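Local atomic coordinates of UPF0053 protein HI_0107 (Haemophilus influenzae, PDB entry 3LAE), a protein that is of unknown function but, as a membrane protein of the UPF0053 family with a transporter-associated domain, may bind flavin adenine dinucleotide. Residues Asn39-Glu44 / Cys56-Leu61. Numbering follows the deposited sequence. Where two conformers were deposited one is given.
Sequences NGLILE and CEIDGL
Ile-42 and Ile-58 bring the two backbones nearest, their CA atoms 7.9 Å apart, where helix 38-45 passes the end of strand 55-58 and the type I' turn from Ile-58 to Leu-61. The side chains meet across that gap chiefly through methyl and methylene groups, and 152 Å² is buried between the segments. Ile-58 supplies both of its branches. Its chi1 of -59° sets CG1 beside the backbone N and CG2 anti to it, and the branches diverge, CD1 going to Ile-42 and CG2 to Leu-41. CD1 reaches the helix backbone itself, 4.1 Å from CA of Ile-42, and in the conformer given lies 4.2 Å from CG1 of that residue, the two side chains nearly perpendicular. CG2 meets CD2 of Leu-41 at 4.1 Å, the two side chains running antiparallel alongside each other. Both methyls of Leu-41 also lie against OD1 of Asp-59, CD1 at 3.9 Å and CD2 at 4.0 Å; that oxygen accepts a hydrogen bond from the backbone N of Asp-31. The turn is closed by reciprocal backbone bonds, Ile-58 N to Leu-61 O at 3.0 Å and Leu-61 N to Ile-58 O at 2.9 Å, with Asp-59 and Gly-60 as its two left-handed central residues (Gly-60 at phi 85°, psi 6°). Beyond the pair, Ile-42 touches Ile-65 and Ile-73 while Ile-58 touches Ile-63, which extends the apolar layer onto neighbouring strands. The contact thus packs a helix against the edge strand and tight hairpin turn of an antiparallel sheet, its three apolar residues buried in the C-terminal transporter-associated (CorC_HlyC) domain, with Asp-59 at the margin.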
loop_
_atom_site.group_PDB
_atom_site.type_symbol
_atom_site.label_atom_id
_atom_site.label_comp_id
_atom_site.label_asym_id
_atom_site.label_seq_id
_atom_site.Cartn_x
_atom_site.Cartn_y
_atom_site.Cartn_z
ATOM N N ASN A 39 -0.541 -3.698 -3.802
ATOM C CA ASN A 39 -1.566 -3.620 -4.835
ATOM C C ASN A 39 -2.597 -4.737 -4.665
ATOM O O ASN A 39 -3.796 -4.487 -4.661
ATOM C CB ASN A 39 -0.921 -3.683 -6.224
ATOM C CG ASN A 39 -1.943 -3.809 -7.337
ATOM O OD1 ASN A 39 -2.809 -2.945 -7.503
ATOM N ND2 ASN A 39 -1.859 -4.904 -8.097
ATOM N N GLY A 40 -2.133 -5.978 -4.536
ATOM C CA GLY A 40 -3.061 -7.095 -4.387
ATOM C C GLY A 40 -3.961 -6.952 -3.160
ATOM O O GLY A 40 -5.167 -7.205 -3.207
ATOM N N LEU A 41 -3.380 -6.550 -2.043
ATOM C CA LEU A 41 -4.157 -6.365 -0.814
ATOM C C LEU A 41 -5.257 -5.317 -1.005
ATOM O O LEU A 41 -6.399 -5.511 -0.587
ATOM C CB LEU A 41 -3.228 -5.934 0.321
ATOM C CG LEU A 41 -3.853 -5.734 1.695
ATOM C CD1 LEU A 41 -4.284 -7.080 2.233
ATOM C CD2 LEU A 41 -2.877 -5.032 2.632
ATOM N N ILE A 42 -4.912 -4.195 -1.625
ATOM C CA ILE A 42 -5.897 -3.148 -1.850
ATOM C C ILE A 42 -6.987 -3.623 -2.813
ATOM O O ILE A 42 -8.185 -3.437 -2.552
ATOM C CB ILE A 42 -5.240 -1.845 -2.357
ATOM C CG1 ILE A 42 -4.289 -1.280 -1.293
ATOM C CG2 ILE A 42 -6.303 -0.807 -2.710
ATOM C CD1 ILE A 42 -3.339 -0.201 -1.825
ATOM N N LEU A 43 -6.590 -4.255 -3.913
ATOM C CA LEU A 43 -7.573 -4.722 -4.891
ATOM C C LEU A 43 -8.511 -5.769 -4.309
ATOM O O LEU A 43 -9.700 -5.791 -4.633
ATOM C CB LEU A 43 -6.886 -5.272 -6.139
ATOM C CG LEU A 43 -6.142 -4.268 -7.013
ATOM C CD1 LEU A 43 -5.431 -4.994 -8.154
ATOM C CD2 LEU A 43 -7.097 -3.222 -7.541
ATOM N N GLU A 44 -7.998 -6.632 -3.436
ATOM C CA GLU A 44 -8.839 -7.690 -2.873
ATOM C C GLU A 44 -9.906 -7.112 -1.967
ATOM O O GLU A 44 -10.955 -7.720 -1.760
ATOM C CB GLU A 44 -8.001 -8.728 -2.124
ATOM C CG GLU A 44 -7.140 -9.551 -3.053
ATOM C CD GLU A 44 -6.321 -10.610 -2.350
ATOM O OE1 GLU A 44 -6.606 -10.904 -1.171
ATOM O OE2 GLU A 44 -5.390 -11.149 -2.988
ATOM N N CYS A 56 -8.555 5.263 2.308
ATOM C CA CYS A 56 -9.149 4.057 2.865
ATOM C C CYS A 56 -8.335 3.583 4.056
ATOM O O CYS A 56 -7.162 3.927 4.183
ATOM C CB CYS A 56 -9.180 2.942 1.816
ATOM S SG CYS A 56 -10.459 3.089 0.544
ATOM N N GLU A 57 -8.944 2.763 4.895
ATOM C CA GLU A 57 -8.247 2.147 6.012
ATOM C C GLU A 57 -8.181 0.634 5.785
ATOM O O GLU A 57 -9.206 0.005 5.519
ATOM C CB GLU A 57 -8.965 2.470 7.334
ATOM C CG GLU A 57 -8.826 3.935 7.803
ATOM C CD GLU A 57 -10.027 4.822 7.455
ATOM O OE1 GLU A 57 -11.181 4.362 7.584
ATOM O OE2 GLU A 57 -9.818 5.999 7.074
ATOM N N ILE A 58 -6.984 0.068 5.897
ATOM C CA ILE A 58 -6.800 -1.376 5.776
ATOM C C ILE A 58 -5.731 -1.838 6.748
ATOM O O ILE A 58 -4.607 -1.327 6.729
ATOM C CB ILE A 58 -6.349 -1.799 4.356
ATOM C CG1 ILE A 58 -7.367 -1.377 3.295
ATOM C CG2 ILE A 58 -6.151 -3.308 4.293
ATOM C CD1 ILE A 58 -6.948 -1.729 1.883
ATOM N N ASP A 59 -6.081 -2.795 7.603
ATOM C CA ASP A 59 -5.087 -3.486 8.422
ATOM C C ASP A 59 -4.170 -2.545 9.197
ATOM O O ASP A 59 -2.954 -2.734 9.215
ATOM C CB ASP A 59 -4.228 -4.412 7.557
ATOM C CG ASP A 59 -5.023 -5.543 6.950
ATOM O OD1 ASP A 59 -4.492 -6.205 6.041
ATOM O OD2 ASP A 59 -6.181 -5.768 7.369
ATOM N N GLY A 60 -4.751 -1.529 9.826
ATOM C CA GLY A 60 -3.987 -0.631 10.681
ATOM C C GLY A 60 -3.306 0.508 9.950
ATOM O O GLY A 60 -2.547 1.278 10.566
ATOM N N LEU A 61 -3.571 0.627 8.649
ATOM C CA LEU A 61 -2.993 1.701 7.849
ATOM C C LEU A 61 -4.055 2.618 7.254
ATOM O O LEU A 61 -5.114 2.157 6.827
ATOM C CB LEU A 61 -2.165 1.127 6.710
ATOM C CG LEU A 61 -1.006 0.184 7.058
ATOM C CD1 LEU A 61 -0.301 -0.214 5.777
ATOM C CD2 LEU A 61 -0.042 0.846 8.043
#